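Local atomic coordinates of putative glycosidase ph117-related (Bacteroides thetaiotaomicron, PDB entry 5A7V), a protein that probably acts on beta-1,4-linked mannosides as a GH130 glycosidase or phosphorylase, holding mannose residues in a central pocket. Residues Pro50-Ile55 with Asn74-Pro79; Ala70-Asp75 with Val90-Glu95; Lys224-Trp229 with Ala236-Asp241. All blocks are in the same frame, centred on the assembly; numbering follows the deposited sequence.

Contact 1: Pro50-Ile55 with Asn74-Pro79; sequences PVISPI and NDTFNP. With MAN (alpha-D-mannopyranose), chain E; SO4 (sulfate ion), chain F.
T76 sets its hydroxyl and its methyl on the backbone of I52-P54, and P54 answers by laying its ring on the start of the facing chain. OG1 of T76 lies between its own backbone N and carbonyl carbon (chi1 52°). From there it gives I52 O a weak, long hydrogen bond of 3.3 Å, and it is nearer still, at 3.1 Å, to S53 C. The nitrogen of P54 is just as close to this hydroxyl but has no hydrogen to offer, so the contact there is packing. CG2 of the threonine packs on the same proline, 3.9 Å from P54 CA. I52 approaches at about a right angle: its CG2, anti to the backbone N, comes within 3.8 Å of T76 OG1. At the far end P54 CG touches N74 O at 3.4 Å and also leans on the CA of D75. The two chains run nearly opposite ways yet share no backbone hydrogen bond, an instance of an edge strand met through side chains rather than backbone pairing. That strand, 75-84, is the edge of a four-stranded antiparallel sheet, one blade of the five-bladed beta-propeller known for GH130 enzymes. V51 and I52 meanwhile form a classic beta bulge against V370, joining chain from before this blade to strand 369-375, as expected where a propeller ring closes. On the outer side S53 N donates to O2 of a sulfate, probably from the crystallisation liquor, at 2.9 Å; R122 binds both this ion and S53 O. Inward along the same strand, N78 ND2 gives a nearly straight hydrogen bond (171°) to O4 of a bound mannose and a second to D146, in a pocket that E231, E272, Y306 and D367 also line.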
loop_
_atom_site.group_PDB
_atom_site.type_symbol
_atom_site.label_atom_id
_atom_site.label_comp_id
_atom_site.label_asym_id
_atom_site.label_seq_id
_atom_site.Cartn_x
_atom_site.Cartn_y
_atom_site.Cartn_z
ATOM N N PRO A 50 -10.516 6.964 13.007
ATOM C CA PRO A 50 -10.053 5.771 12.288
ATOM C C PRO A 50 -11.130 4.688 12.169
ATOM O O PRO A 50 -11.947 4.512 13.080
ATOM C CB PRO A 50 -8.918 5.258 13.161
ATOM C CG PRO A 50 -9.243 5.718 14.524
ATOM C CD PRO A 50 -9.929 7.050 14.359
ATOM N N VAL A 51 -11.127 3.974 11.049
ATOM C CA VAL A 51 -12.149 2.963 10.827
ATOM C C VAL A 51 -11.783 1.636 11.444
ATOM O O VAL A 51 -12.701 0.859 11.697
ATOM C CB VAL A 51 -12.554 2.831 9.349
ATOM C CG1 VAL A 51 -13.234 4.094 8.851
ATOM C CG2 VAL A 51 -11.381 2.442 8.475
ATOM N N ILE A 52 -10.496 1.328 11.629
ATOM C CA ILE A 52 -10.038 0.109 12.300
ATOM C C ILE A 52 -8.957 0.498 13.318
ATOM O O ILE A 52 -7.965 1.112 12.942
ATOM C CB ILE A 52 -9.551 -0.999 11.326
ATOM C CG1 ILE A 52 -10.679 -1.388 10.323
ATOM C CG2 ILE A 52 -9.025 -2.197 12.110
ATOM C CD1 ILE A 52 -10.292 -2.245 9.155
ATOM N N SER A 53 -9.185 0.124 14.583
ATOM C CA SER A 53 -8.276 0.367 15.679
ATOM C C SER A 53 -7.966 -0.960 16.399
ATOM O O SER A 53 -8.761 -1.921 16.296
ATOM C CB SER A 53 -8.895 1.331 16.706
ATOM O OG SER A 53 -9.160 2.606 16.135
ATOM N N PRO A 54 -6.881 -1.008 17.169
ATOM C CA PRO A 54 -6.570 -2.203 17.937
ATOM C C PRO A 54 -7.675 -2.647 18.887
ATOM O O PRO A 54 -8.482 -1.819 19.370
ATOM C CB PRO A 54 -5.320 -1.821 18.723
ATOM C CG PRO A 54 -4.688 -0.780 17.918
ATOM C CD PRO A 54 -5.789 -0.023 17.236
ATOM N N ILE A 55 -7.733 -3.950 19.116
ATOM C CA ILE A 55 -8.656 -4.537 20.107
ATOM C C ILE A 55 -7.790 -5.393 21.011
ATOM O O ILE A 55 -7.019 -6.229 20.580
ATOM C CB ILE A 55 -9.761 -5.383 19.438
ATOM C CG1 ILE A 55 -10.657 -4.504 18.554
ATOM C CG2 ILE A 55 -10.631 -6.067 20.514
ATOM C CD1 ILE A 55 -11.659 -5.289 17.730
ATOM N N ASN A 74 -1.849 -4.165 19.633
ATOM C CA ASN A 74 -0.901 -3.034 19.650
ATOM C C ASN A 74 -1.267 -1.966 18.630
ATOM O O ASN A 74 -1.476 -0.822 18.975
ATOM C CB ASN A 74 0.523 -3.547 19.458
ATOM C CG ASN A 74 1.521 -2.966 20.433
ATOM O OD1 ASN A 74 1.276 -1.999 21.154
ATOM N ND2 ASN A 74 2.681 -3.593 20.469
ATOM N N ASP A 75 -1.394 -2.368 17.349
ATOM C CA ASP A 75 -1.514 -1.438 16.241
ATOM C C ASP A 75 -2.187 -2.162 15.075
ATOM O O ASP A 75 -1.919 -3.347 14.867
ATOM C CB ASP A 75 -0.116 -0.902 15.854
ATOM C CG ASP A 75 0.492 0.022 16.926
ATOM O OD1 ASP A 75 -0.004 1.190 17.054
ATOM O OD2 ASP A 75 1.398 -0.494 17.626
ATOM N N THR A 76 -3.075 -1.460 14.369
ATOM C CA THR A 76 -3.771 -2.025 13.206
ATOM C C THR A 76 -3.666 -0.983 12.081
ATOM O O THR A 76 -4.164 0.148 12.221
ATOM C CB THR A 76 -5.251 -2.316 13.493
ATOM O OG1 THR A 76 -5.913 -1.170 14.030
ATOM C CG2 THR A 76 -5.381 -3.463 14.444
ATOM N N PHE A 77 -2.995 -1.304 10.973
ATOM C CA PHE A 77 -2.572 -0.267 10.017
ATOM C C PHE A 77 -2.388 -0.893 8.633
ATOM O O PHE A 77 -2.981 -1.935 8.342
ATOM C CB PHE A 77 -1.370 0.562 10.586
ATOM C CG PHE A 77 -0.107 -0.198 10.898
ATOM C CD1 PHE A 77 -0.048 -1.094 11.965
ATOM C CD2 PHE A 77 1.066 0.019 10.167
ATOM C CE1 PHE A 77 1.135 -1.711 12.297
ATOM C CE2 PHE A 77 2.254 -0.588 10.484
ATOM C CZ PHE A 77 2.295 -1.472 11.564
ATOM N N ASN A 78 -1.673 -0.194 7.763
ATOM C CA ASN A 78 -1.218 -0.620 6.417
ATOM C C ASN A 78 -2.047 -1.744 5.786
ATOM O O ASN A 78 -1.644 -2.906 5.843
ATOM C CB ASN A 78 0.256 -0.943 6.482
ATOM C CG ASN A 78 1.103 0.298 6.763
ATOM O OD1 ASN A 78 0.580 1.387 7.007
ATOM N ND2 ASN A 78 2.396 0.099 6.791
ATOM N N PRO A 79 -3.188 -1.333 5.219
ATOM C CA PRO A 79 -4.201 -2.306 4.781
ATOM C C PRO A 79 -4.230 -2.542 3.283
ATOM O O PRO A 79 -3.940 -1.651 2.479
ATOM C CB PRO A 79 -5.504 -1.604 5.181
ATOM C CG PRO A 79 -5.205 -0.166 4.919
ATOM C CD PRO A 79 -3.776 0.014 5.286
HETATM C C1 MAN E . 8.170 1.584 5.486
HETATM C C2 MAN E . 6.794 1.116 4.964
HETATM C C3 MAN E . 5.756 0.714 6.029
HETATM C C4 MAN E . 5.750 1.707 7.206
HETATM C C5 MAN E . 6.790 2.831 7.047
HETATM C C6 MAN E . 6.893 3.725 8.304
HETATM O O1 MAN E . 8.895 2.491 4.491
HETATM O O2 MAN E . 7.071 -0.009 4.119
HETATM O O3 MAN E . 6.000 -0.569 6.574
HETATM O O4 MAN E . 4.427 2.194 7.301
HETATM O O5 MAN E . 8.077 2.182 6.798
HETATM O O6 MAN E . 7.344 2.936 9.414
HETATM S S SO4 F . -13.298 -0.619 15.941
HETATM O O1 SO4 F . -13.708 -1.799 15.105
HETATM O O2 SO4 F . -11.974 -0.136 15.481
HETATM O O3 SO4 F . -13.247 -1.036 17.366
HETATM O O4 SO4 F . -14.292 0.485 15.781
#

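Contact 2: Ala70-Asp75 with Val90-Glu95; sequences AWESND and VLYRAE. With MAN (alpha-D-mannopyranose), chain D; BMA (beta-D-mannopyranose), chain C.
Y92 OH donates a 2.7 Å hydrogen bond to E72 OE1, meeting it on the syn side, with ring and carboxylate 8° from coplanar. Beside this pair W71 stands at about a right angle to Y92, its CH2 3.6 Å from Y92 OH and its CZ3 equally near A94 CB. E72 CG lies over the centre of the indole, on the same side as Y92 and A94, while NE1 bonds to K124 O. Along the backbone N74 N donates to E95 O and E95 N to D75 O, so N74 and D75 share one partner, a classic beta bulge that opens strand 75-84 of this blade. Further out R122 reaches both E72 and Y92, and T58 takes OE2. R93, extended from CG to NE, sends NH1 and NH2 to a mannose modelled as both anomers; its guanidinium is steadied by D146, S107 and a salt bridge to E95 OE2, poorly angled as a hydrogen bond. The carboxylates of D75 and E95 lie near each other, OD2 to OE1 4.1 Å; R105 bridges both, and S368 bonds D75 OD1. Their repulsion is thus probably offset by R105, while E95's other oxygen faces the sugar-binding arginine.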
loop_
_atom_site.group_PDB
_atom_site.type_symbol
_atom_site.label_atom_id
_atom_site.label_comp_id
_atom_site.label_asym_id
_atom_site.label_seq_id
_atom_site.Cartn_x
_atom_site.Cartn_y
_atom_site.Cartn_z
ATOM N N ALA A 70 -2.600 -11.896 21.792
ATOM C CA ALA A 70 -3.506 -10.796 21.495
ATOM C C ALA A 70 -3.009 -10.116 20.198
ATOM O O ALA A 70 -2.264 -9.113 20.192
ATOM C CB ALA A 70 -3.609 -9.841 22.680
ATOM N N TRP A 71 -3.400 -10.745 19.088
ATOM C CA TRP A 71 -2.805 -10.493 17.779
ATOM C C TRP A 71 -3.042 -9.118 17.179
ATOM O O TRP A 71 -2.335 -8.737 16.238
ATOM C CB TRP A 71 -3.315 -11.580 16.804
ATOM C CG TRP A 71 -4.787 -11.491 16.509
ATOM C CD1 TRP A 71 -5.808 -11.969 17.267
ATOM C CD2 TRP A 71 -5.397 -10.842 15.388
ATOM N NE1 TRP A 71 -7.015 -11.684 16.687
ATOM C CE2 TRP A 71 -6.795 -11.002 15.515
ATOM C CE3 TRP A 71 -4.892 -10.183 14.262
ATOM C CZ2 TRP A 71 -7.698 -10.509 14.575
ATOM C CZ3 TRP A 71 -5.778 -9.695 13.339
ATOM C CH2 TRP A 71 -7.173 -9.870 13.475
ATOM N N GLU A 72 -4.032 -8.388 17.680
ATOM C CA GLU A 72 -4.325 -7.034 17.164
ATOM C C GLU A 72 -4.411 -5.988 18.274
ATOM O O GLU A 72 -5.123 -4.979 18.148
ATOM C CB GLU A 72 -5.590 -7.061 16.291
ATOM C CG GLU A 72 -6.810 -7.579 17.023
ATOM C CD GLU A 72 -8.102 -7.557 16.222
ATOM O OE1 GLU A 72 -8.095 -7.017 15.100
ATOM O OE2 GLU A 72 -9.138 -8.115 16.721
ATOM N N SER A 73 -3.648 -6.246 19.332
ATOM C CA SER A 73 -3.749 -5.443 20.514
ATOM C C SER A 73 -2.866 -4.198 20.485
ATOM O O SER A 73 -3.121 -3.259 21.265
ATOM C CB SER A 73 -3.401 -6.256 21.756
ATOM O OG SER A 73 -2.054 -6.708 21.742
ATOM N N ASN A 74 -1.849 -4.165 19.633
ATOM C CA ASN A 74 -0.901 -3.034 19.650
ATOM C C ASN A 74 -1.267 -1.966 18.630
ATOM O O ASN A 74 -1.476 -0.822 18.975
ATOM C CB ASN A 74 0.523 -3.547 19.458
ATOM C CG ASN A 74 1.521 -2.966 20.433
ATOM O OD1 ASN A 74 1.276 -1.999 21.154
ATOM N ND2 ASN A 74 2.681 -3.593 20.469
ATOM N N ASP A 75 -1.394 -2.368 17.349
ATOM C CA ASP A 75 -1.514 -1.438 16.241
ATOM C C ASP A 75 -2.187 -2.162 15.075
ATOM O O ASP A 75 -1.919 -3.347 14.867
ATOM C CB ASP A 75 -0.116 -0.902 15.854
ATOM C CG ASP A 75 0.492 0.022 16.926
ATOM O OD1 ASP A 75 -0.004 1.190 17.054
ATOM O OD2 ASP A 75 1.398 -0.494 17.626
ATOM N N VAL A 90 -11.335 -5.471 3.615
ATOM C CA VAL A 90 -10.041 -4.971 4.003
ATOM C C VAL A 90 -9.277 -6.072 4.740
ATOM O O VAL A 90 -9.829 -6.738 5.650
ATOM C CB VAL A 90 -10.191 -3.709 4.894
ATOM C CG1 VAL A 90 -8.903 -3.353 5.643
ATOM C CG2 VAL A 90 -10.664 -2.549 4.061
ATOM N N LEU A 91 -8.008 -6.250 4.372
ATOM C CA LEU A 91 -7.049 -7.066 5.133
ATOM C C LEU A 91 -6.046 -6.099 5.765
ATOM O O LEU A 91 -5.286 -5.456 5.055
ATOM C CB LEU A 91 -6.358 -8.135 4.293
ATOM C CG LEU A 91 -7.105 -9.483 4.141
ATOM C CD1 LEU A 91 -8.390 -9.318 3.339
ATOM C CD2 LEU A 91 -6.212 -10.575 3.620
ATOM N N TYR A 92 -6.117 -5.993 7.080
ATOM C CA TYR A 92 -5.328 -4.988 7.813
ATOM C C TYR A 92 -4.115 -5.619 8.482
ATOM O O TYR A 92 -4.182 -6.723 9.046
ATOM C CB TYR A 92 -6.161 -4.191 8.824
ATOM C CG TYR A 92 -6.971 -5.003 9.844
ATOM C CD1 TYR A 92 -8.280 -5.462 9.557
ATOM C CD2 TYR A 92 -6.457 -5.322 11.099
ATOM C CE1 TYR A 92 -9.015 -6.143 10.495
ATOM C CE2 TYR A 92 -7.212 -5.989 12.043
ATOM C CZ TYR A 92 -8.495 -6.378 11.751
ATOM O OH TYR A 92 -9.258 -7.066 12.683
ATOM N N ARG A 93 -2.987 -4.898 8.447
ATOM C CA ARG A 93 -1.798 -5.319 9.182
ATOM C C ARG A 93 -2.059 -5.139 10.683
ATOM O O ARG A 93 -2.293 -4.021 11.111
ATOM C CB ARG A 93 -0.589 -4.496 8.744
ATOM C CG ARG A 93 0.694 -4.894 9.437
ATOM C CD ARG A 93 1.890 -4.032 9.054
ATOM N NE ARG A 93 3.057 -4.360 9.808
ATOM C CZ ARG A 93 4.248 -3.765 9.673
ATOM N NH1 ARG A 93 4.488 -2.910 8.667
ATOM N NH2 ARG A 93 5.203 -3.998 10.569
ATOM N N ALA A 94 -1.908 -6.186 11.461
ATOM C CA ALA A 94 -2.131 -6.159 12.890
ATOM C C ALA A 94 -0.898 -6.642 13.599
ATOM O O ALA A 94 -0.267 -7.636 13.218
ATOM C CB ALA A 94 -3.287 -7.057 13.257
ATOM N N GLU A 95 -0.499 -5.895 14.644
ATOM C CA GLU A 95 0.653 -6.237 15.466
ATOM C C GLU A 95 0.259 -6.549 16.903
ATOM O O GLU A 95 -0.624 -5.870 17.477
ATOM C CB GLU A 95 1.703 -5.113 15.456
ATOM C CG GLU A 95 2.434 -5.012 14.129
ATOM C CD GLU A 95 3.462 -3.885 14.122
ATOM O OE1 GLU A 95 3.246 -2.848 14.843
ATOM O OE2 GLU A 95 4.475 -4.037 13.376
HETATM C C1 MAN D . 10.648 -1.328 8.656
HETATM C C2 MAN D . 9.277 -0.834 8.468
HETATM C C3 MAN D . 8.438 -1.720 9.362
HETATM C C4 MAN D . 8.628 -3.213 9.130
HETATM C C5 MAN D . 10.099 -3.581 9.058
HETATM C C6 MAN D . 10.338 -4.906 8.365
HETATM O O1 MAN D . 11.264 -1.044 9.854
HETATM O O2 MAN D . 8.792 -1.014 7.143
HETATM O O3 MAN D . 7.031 -1.468 9.234
HETATM O O4 MAN D . 8.030 -3.954 10.210
HETATM O O5 MAN D . 10.844 -2.638 8.313
HETATM O O6 MAN D . 9.829 -4.937 7.027
HETATM C C1 BMA C . 10.570 -1.172 8.694
HETATM C C2 BMA C . 9.069 -0.869 8.746
HETATM C C3 BMA C . 8.391 -1.904 9.615
HETATM C C4 BMA C . 8.731 -3.300 9.130
HETATM C C5 BMA C . 10.234 -3.463 8.876
HETATM C C6 BMA C . 10.582 -4.793 8.234
HETATM O O1 BMA C . 11.363 -0.253 7.958
HETATM O O2 BMA C . 8.493 -0.950 7.435
HETATM O O3 BMA C . 6.927 -1.718 9.695
HETATM O O4 BMA C . 8.296 -4.219 10.145
HETATM O O5 BMA C . 10.780 -2.424 8.032
HETATM O O6 BMA C . 9.922 -4.997 6.981
#

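Contact 3: Lys224-Trp229 with Ala236-Asp241; sequences KYFMYW and AATSED
Strands 225-229 and 236-239 run antiparallel at 158°, with Y225-S239 and M227-A237 as hydrogen-bonded pairs alternating with the non-hydrogen-bonded pairs F226-T238 and Y228-A236. The side chains then sort onto two faces, the usual alternation that this hairpin illustrates. On one, F226 swings its ring, CG anti to the backbone N (chi1 -171°), across to A236, where CZ meets CB at 3.6 Å; A237 O lies over one face of the phenyl, toward its rim. The CE1 edge of F226 points at the centre of the Y228 ring, 3.3 Å above its plane. Y228 packs on strands 270-280 and 283-291, touching C273, A277 and L286, and its hydroxyl is bound to P318 O. On the other face A237 is a small residue between larger ones: W229 NE1 stands 3.8 Å from its CB, and the terminal methyl of M227 approaches more loosely. W229 turns back over the hairpin and donates from NE1 to A236 O at 3.1 Å, standing almost directly above the carbonyl plane. F189 and F235 meet the indole ring. Towards the open end, the edge of Y225 faces E240 O, while S239 OG accepts from D241 N in an ST turn and is also bonded to N244 O. K224 and E240 run alongside one another in the same direction, with CE 3.4 Å from OE2. The lysine NZ, however, remains 4.4 Å from E240 OE2, too far for a salt bridge, and E240 also meets a symmetry-related molecule in the crystal. Cohesion therefore rests on the four backbone bonds and the apolar faces; the exposed charge pair probably adds little, and the indole bond, lying off the lone pairs, is likely a modest supplement.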
loop_
_atom_site.group_PDB
_atom_site.type_symbol
_atom_site.label_atom_id
_atom_site.label_comp_id
_atom_site.label_asym_id
_atom_site.label_seq_id
_atom_site.Cartn_x
_atom_site.Cartn_y
_atom_site.Cartn_z
ATOM N N LYS A 224 1.995 -9.653 -20.987
ATOM C CA LYS A 224 2.473 -10.058 -19.655
ATOM C C LYS A 224 1.883 -9.204 -18.574
ATOM O O LYS A 224 1.433 -8.089 -18.807
ATOM C CB LYS A 224 4.024 -9.985 -19.551
ATOM C CG LYS A 224 4.737 -10.907 -20.547
ATOM C CD LYS A 224 6.244 -10.923 -20.396
ATOM C CE LYS A 224 6.870 -11.828 -21.445
ATOM N NZ LYS A 224 7.868 -11.119 -22.264
ATOM N N TYR A 225 1.862 -9.760 -17.369
ATOM C CA TYR A 225 1.500 -8.959 -16.203
ATOM C C TYR A 225 2.644 -7.970 -15.863
ATOM O O TYR A 225 3.802 -8.195 -16.229
ATOM C CB TYR A 225 1.159 -9.882 -15.037
ATOM C CG TYR A 225 0.033 -10.837 -15.361
ATOM C CD1 TYR A 225 -1.267 -10.352 -15.480
ATOM C CD2 TYR A 225 0.271 -12.196 -15.568
ATOM C CE1 TYR A 225 -2.318 -11.185 -15.776
ATOM C CE2 TYR A 225 -0.803 -13.068 -15.861
ATOM C CZ TYR A 225 -2.078 -12.531 -15.984
ATOM O OH TYR A 225 -3.141 -13.389 -16.238
ATOM N N PHE A 226 2.308 -6.929 -15.106
ATOM C CA PHE A 226 3.232 -5.843 -14.828
ATOM C C PHE A 226 3.050 -5.368 -13.380
ATOM O O PHE A 226 1.921 -5.280 -12.901
ATOM C CB PHE A 226 2.981 -4.682 -15.796
ATOM C CG PHE A 226 4.024 -3.598 -15.714
ATOM C CD1 PHE A 226 3.978 -2.609 -14.731
ATOM C CD2 PHE A 226 5.081 -3.583 -16.607
ATOM C CE1 PHE A 226 4.947 -1.632 -14.657
ATOM C CE2 PHE A 226 6.056 -2.602 -16.508
ATOM C CZ PHE A 226 5.982 -1.623 -15.533
ATOM N N MET A 227 4.170 -5.054 -12.713
ATOM C CA MET A 227 4.125 -4.553 -11.347
ATOM C C MET A 227 5.186 -3.456 -11.165
ATOM O O MET A 227 6.355 -3.650 -11.527
ATOM C CB MET A 227 4.427 -5.721 -10.377
ATOM C CG MET A 227 4.426 -5.358 -8.915
ATOM S SD MET A 227 4.685 -6.783 -7.816
ATOM C CE MET A 227 6.337 -7.367 -8.215
ATOM N N TYR A 228 4.766 -2.335 -10.581
ATOM C CA TYR A 228 5.723 -1.335 -10.005
ATOM C C TYR A 228 6.017 -1.797 -8.595
ATOM O O TYR A 228 5.112 -2.230 -7.885
ATOM C CB TYR A 228 5.091 0.077 -9.992
ATOM C CG TYR A 228 4.669 0.592 -11.358
ATOM C CD1 TYR A 228 5.536 1.294 -12.160
ATOM C CD2 TYR A 228 3.402 0.373 -11.845
ATOM C CE1 TYR A 228 5.185 1.727 -13.422
ATOM C CE2 TYR A 228 3.023 0.824 -13.095
ATOM C CZ TYR A 228 3.914 1.516 -13.886
ATOM O OH TYR A 228 3.519 1.914 -15.141
ATOM N N TRP A 229 7.268 -1.650 -8.151
ATOM C CA TRP A 229 7.579 -2.050 -6.806
ATOM C C TRP A 229 8.746 -1.247 -6.253
ATOM O O TRP A 229 9.540 -0.709 -7.021
ATOM C CB TRP A 229 7.842 -3.592 -6.769
ATOM C CG TRP A 229 9.053 -3.986 -7.524
ATOM C CD1 TRP A 229 9.125 -4.274 -8.865
ATOM C CD2 TRP A 229 10.367 -4.151 -7.004
ATOM N NE1 TRP A 229 10.409 -4.575 -9.223
ATOM C CE2 TRP A 229 11.215 -4.480 -8.110
ATOM C CE3 TRP A 229 10.948 -3.950 -5.738
ATOM C CZ2 TRP A 229 12.577 -4.705 -7.964
ATOM C CZ3 TRP A 229 12.315 -4.153 -5.611
ATOM C CH2 TRP A 229 13.122 -4.507 -6.727
ATOM N N ALA A 236 10.427 -1.869 -11.540
ATOM C CA ALA A 236 9.318 -2.594 -12.198
ATOM C C ALA A 236 9.694 -4.034 -12.447
ATOM O O ALA A 236 10.855 -4.438 -12.307
ATOM C CB ALA A 236 8.883 -1.895 -13.461
ATOM N N ALA A 237 8.662 -4.825 -12.743
ATOM C CA ALA A 237 8.839 -6.251 -13.036
ATOM C C ALA A 237 7.672 -6.730 -13.890
ATOM O O ALA A 237 6.589 -6.141 -13.903
ATOM C CB ALA A 237 8.878 -7.047 -11.731
ATOM N N THR A 238 7.947 -7.822 -14.615
ATOM C CA THR A 238 6.911 -8.511 -15.396
ATOM C C THR A 238 6.728 -9.958 -14.919
ATOM O O THR A 238 7.587 -10.511 -14.246
ATOM C CB THR A 238 7.231 -8.509 -16.913
ATOM O OG1 THR A 238 8.424 -9.239 -17.142
ATOM C CG2 THR A 238 7.354 -7.110 -17.444
ATOM N N SER A 239 5.612 -10.549 -15.314
ATOM C CA SER A 239 5.360 -11.941 -14.978
ATOM C C SER A 239 4.431 -12.548 -16.010
ATOM O O SER A 239 3.578 -11.882 -16.549
ATOM C CB SER A 239 4.731 -12.063 -13.591
ATOM O OG SER A 239 4.474 -13.429 -13.237
ATOM N N GLU A 240 4.591 -13.860 -16.207
ATOM C CA GLU A 240 3.626 -14.643 -16.989
ATOM C C GLU A 240 2.649 -15.425 -16.116
ATOM O O GLU A 240 1.651 -15.925 -16.624
ATOM C CB GLU A 240 4.359 -15.570 -17.969
ATOM C CG GLU A 240 5.236 -14.800 -18.955
ATOM C CD GLU A 240 6.178 -15.658 -19.788
ATOM O OE1 GLU A 240 6.171 -16.879 -19.678
ATOM O OE2 GLU A 240 6.960 -15.103 -20.566
ATOM N N ASP A 241 2.938 -15.588 -14.833
ATOM C CA ASP A 241 2.156 -16.470 -13.973
ATOM C C ASP A 241 1.679 -15.842 -12.676
ATOM O O ASP A 241 1.073 -16.551 -11.870
ATOM C CB ASP A 241 2.948 -17.766 -13.711
ATOM C CG ASP A 241 4.265 -17.545 -12.940
ATOM O OD1 ASP A 241 4.435 -16.428 -12.375
ATOM O OD2 ASP A 241 5.109 -18.489 -12.852
#

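In the fold
Followed from the N terminus, the chain first closes a loop at contact 1, where 74-79 comes back to 50-55. Contact 2 opens at residue 70, before that loop is complete, and closes at 90-95; the two loops therefore overlap and share N74 and D75. Their centres are 6 Å apart and they touch directly, F77 N probably bonding to R93 O between the neighbouring strands 75-84 and 87-95. Together they tie the early chain to the first four-stranded sheet. Contact 3 comes much later, a short hairpin loop within the nine-stranded sheet. It lies on the opposite side of the chain's centre, its centre about 30 Å from that of contact 1, with mannose bound between.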